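Local coordinates for protein EF-P arginine 32 rhamnosyl-transferase (Pseudomonas putida KT2440, PDB 5NV8) that belongs to the EarP family of elongation factor P rhamnosyltransferases and binds 2'-deoxy-thymidine-beta-L-rhamnose, at residues 287-292 / 316-321. Numbering follows the deposited sequence.
With TRH (2'-deoxy-thymidine-beta-L-rhamnose), chain B.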
loop_
_atom_site.group_PDB
_atom_site.type_symbol
_atom_site.label_atom_id
_atom_site.label_comp_id
_atom_site.label_asym_id
_atom_site.label_seq_id
_atom_site.Cartn_x
_atom_site.Cartn_y
_atom_site.Cartn_z
ATOM N N ASP A 287 -5.427 -0.077 1.469
ATOM C CA ASP A 287 -4.857 -1.361 1.073
ATOM C C ASP A 287 -3.385 -1.238 0.687
ATOM O O ASP A 287 -2.557 -2.043 1.129
ATOM C CB ASP A 287 -5.669 -1.961 -0.076
ATOM C CG ASP A 287 -5.172 -3.333 -0.485
ATOM O OD1 ASP A 287 -5.306 -4.285 0.317
ATOM O OD2 ASP A 287 -4.641 -3.458 -1.608
ATOM N N SER A 288 -3.043 -0.244 -0.140
ATOM C CA SER A 288 -1.641 -0.040 -0.498
ATOM C C SER A 288 -0.796 0.260 0.730
ATOM O O SER A 288 0.396 -0.069 0.764
ATOM C CB SER A 288 -1.509 1.091 -1.516
ATOM O OG SER A 288 -1.763 2.353 -0.919
ATOM N N PHE A 289 -1.399 0.888 1.741
ATOM C CA PHE A 289 -0.734 1.081 3.026
ATOM C C PHE A 289 -0.266 -0.250 3.609
ATOM O O PHE A 289 0.873 -0.369 4.078
ATOM C CB PHE A 289 -1.693 1.796 3.982
ATOM C CG PHE A 289 -1.170 1.944 5.376
ATOM C CD1 PHE A 289 0.120 2.388 5.606
ATOM C CD2 PHE A 289 -1.979 1.652 6.462
ATOM C CE1 PHE A 289 0.598 2.527 6.893
ATOM C CE2 PHE A 289 -1.506 1.789 7.752
ATOM C CZ PHE A 289 -0.216 2.228 7.967
ATOM N N VAL A 290 -1.128 -1.268 3.574
ATOM C CA VAL A 290 -0.777 -2.571 4.134
ATOM C C VAL A 290 0.077 -3.374 3.157
ATOM O O VAL A 290 1.013 -4.076 3.563
ATOM C CB VAL A 290 -2.055 -3.332 4.530
ATOM C CG1 VAL A 290 -1.723 -4.753 4.960
ATOM C CG2 VAL A 290 -2.794 -2.592 5.634
ATOM N N ARG A 291 -0.232 -3.290 1.861
ATOM C CA ARG A 291 0.565 -3.994 0.860
ATOM C C ARG A 291 2.038 -3.613 0.953
ATOM O O ARG A 291 2.917 -4.472 0.820
ATOM C CB ARG A 291 0.026 -3.694 -0.537
ATOM C CG ARG A 291 -1.317 -4.335 -0.824
ATOM C CD ARG A 291 -1.135 -5.789 -1.195
ATOM N NE ARG A 291 -1.645 -6.684 -0.168
ATOM C CZ ARG A 291 -1.687 -8.005 -0.291
ATOM N NH1 ARG A 291 -1.244 -8.583 -1.400
ATOM N NH2 ARG A 291 -2.174 -8.746 0.695
ATOM N N ALA A 292 2.329 -2.332 1.184
ATOM C CA ALA A 292 3.718 -1.907 1.309
ATOM C C ALA A 292 4.347 -2.415 2.598
ATOM O O ALA A 292 5.570 -2.586 2.662
ATOM C CB ALA A 292 3.815 -0.383 1.232
ATOM N N GLU A 316 -0.510 9.271 14.168
ATOM C CA GLU A 316 0.373 9.023 15.304
ATOM C C GLU A 316 0.004 7.742 16.047
ATOM O O GLU A 316 0.874 7.111 16.661
ATOM C CB GLU A 316 0.372 10.227 16.252
ATOM C CG GLU A 316 0.435 11.588 15.546
ATOM C CD GLU A 316 1.860 12.111 15.368
ATOM O OE1 GLU A 316 2.801 11.525 15.947
ATOM O OE2 GLU A 316 2.040 13.117 14.646
ATOM N N ALA A 317 -1.269 7.331 15.998
ATOM C CA ALA A 317 -1.630 6.046 16.584
ATOM C C ALA A 317 -0.980 4.899 15.825
ATOM O O ALA A 317 -0.691 3.854 16.415
ATOM C CB ALA A 317 -3.150 5.870 16.628
ATOM N N PHE A 318 -0.721 5.077 14.527
ATOM C CA PHE A 318 0.012 4.048 13.798
ATOM C C PHE A 318 1.483 4.030 14.195
ATOM O O PHE A 318 2.084 2.958 14.331
ATOM C CB PHE A 318 -0.124 4.251 12.291
ATOM C CG PHE A 318 0.727 3.314 11.495
ATOM C CD1 PHE A 318 0.521 1.947 11.577
ATOM C CD2 PHE A 318 1.755 3.786 10.702
ATOM C CE1 PHE A 318 1.309 1.068 10.866
ATOM C CE2 PHE A 318 2.550 2.910 9.987
ATOM C CZ PHE A 318 2.328 1.551 10.068
ATOM N N LEU A 319 2.084 5.204 14.394
ATOM C CA LEU A 319 3.509 5.251 14.695
ATOM C C LEU A 319 3.833 4.763 16.098
ATOM O O LEU A 319 4.985 4.400 16.353
ATOM C CB LEU A 319 4.050 6.666 14.530
ATOM C CG LEU A 319 3.900 7.345 13.175
ATOM C CD1 LEU A 319 3.928 8.846 13.384
ATOM C CD2 LEU A 319 4.998 6.894 12.222
ATOM N N ALA A 320 2.860 4.759 17.012
ATOM C CA ALA A 320 3.141 4.331 18.379
ATOM C C ALA A 320 3.653 2.896 18.413
ATOM O O ALA A 320 4.560 2.574 19.190
ATOM C CB ALA A 320 1.892 4.484 19.248
ATOM N N HIS A 321 3.094 2.021 17.576
ATOM C CA HIS A 321 3.622 0.669 17.432
ATOM C C HIS A 321 4.780 0.598 16.448
ATOM O O HIS A 321 5.702 -0.203 16.643
ATOM C CB HIS A 321 2.526 -0.298 16.970
ATOM C CG HIS A 321 1.177 -0.017 17.552
ATOM N ND1 HIS A 321 0.325 0.933 17.032
ATOM C CD2 HIS A 321 0.526 -0.573 18.601
ATOM C CE1 HIS A 321 -0.791 0.956 17.740
ATOM N NE2 HIS A 321 -0.694 0.052 18.698
HETATM O O4P TRH B . -6.672 6.302 -1.430
HETATM P P2 TRH B . -7.043 4.888 -1.692
HETATM O O3P TRH B . -7.458 4.645 -3.237
HETATM O O1 TRH B . -8.261 4.386 -0.764
HETATM C C1 TRH B . -8.843 5.326 0.162
HETATM C C2 TRH B . -9.887 4.639 1.055
HETATM O O2 TRH B . -10.607 3.639 0.333
HETATM C C3 TRH B . -10.913 5.663 1.553
HETATM O O3 TRH B . -11.894 5.892 0.533
HETATM C C4 TRH B . -10.210 6.969 1.860
HETATM O O4 TRH B . -9.175 6.729 2.831
HETATM O OPP TRH B . -5.786 3.909 -1.424
HETATM P P TRH B . -6.026 2.335 -1.265
HETATM O O1P TRH B . -6.877 1.975 -0.104
HETATM O O2P TRH B . -4.575 1.635 -1.174
HETATM O "O5'" TRH B . -6.634 1.804 -2.658
HETATM C "C5'" TRH B . -5.779 1.632 -3.786
HETATM C "C4'" TRH B . -6.133 0.315 -4.456
HETATM O "O4'" TRH B . -5.676 0.419 -5.833
HETATM C "C3'" TRH B . -5.286 -0.786 -3.850
HETATM O "O3'" TRH B . -5.780 -2.059 -4.284
HETATM C "C2'" TRH B . -3.984 -0.495 -4.560
HETATM C "C1'" TRH B . -4.594 -0.540 -5.939
HETATM N N11 TRH B . -3.672 -0.167 -7.034
HETATM C C21 TRH B . -3.569 -0.987 -8.087
HETATM O O21 TRH B . -4.221 -2.029 -8.129
HETATM N N31 TRH B . -2.723 -0.670 -9.145
HETATM C C41 TRH B . -1.974 0.501 -9.128
HETATM O O41 TRH B . -1.232 0.757 -10.074
HETATM C C51 TRH B . -2.080 1.357 -8.040
HETATM C C5A TRH B . -1.336 2.530 -8.013
HETATM C C61 TRH B . -2.932 1.029 -6.988
#
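Phe-289 and Phe-318 join two helical segments, 287-292 and 316-321, whose backbones stay well apart. The nearest CA atoms, those of Phe-289 and Phe-318, are 11.2 Å from each other, and no hydrogen bond links the segments. Two rings bridge the gap, approaching from opposite directions. They form a T-shaped pair in which Phe-289 gives its edge and Phe-318 its face. The ring centroids are 4.7 Å apart and the planes meet at 76°. Phe-289 CZ sits 3.3 Å above the Phe-318 plane, over the ring centre, and its closest atom there is Phe-318 CZ at 3.4 Å. Phe-289 CE1 lies on the same face, displaced past the CE2-CZ bond, 3.7 Å from Phe-318 CE2. In both residues CG lies anti to the backbone N (chi1 175° and 174°), which carries each ring out toward the other helix. Trp-301, from strand 299-302, stacks on Phe-289 and meets Phe-318 edge-to-face, so the pair belongs to a larger buried aromatic cluster.

The start of segment 287-292 faces the ligand. Asp-287 N donates to TRH O1P at 3.0 Å, and Ser-288 N donates to TRH O2P at 2.6 Å. The two N-H groups thus grip two oxygens of one phosphate, and the helix dipole would probably favour its negative charge. Ser-288 OG lies 2.9 Å from TRH O2P. Asp-287 OD2 accepts a weak bond from TRH O3', while its OD1 forms a salt bridge with Arg-36. Such a phosphate-binding helix N-terminus is consistent with a GT-B-type glycosyltransferase fold. Here one end of helix 287-295 holds the phosphate nearest the deoxyribose, and the Phe-289/Phe-318 ring pair bridges the helix to helix 315-322 in the buried interior.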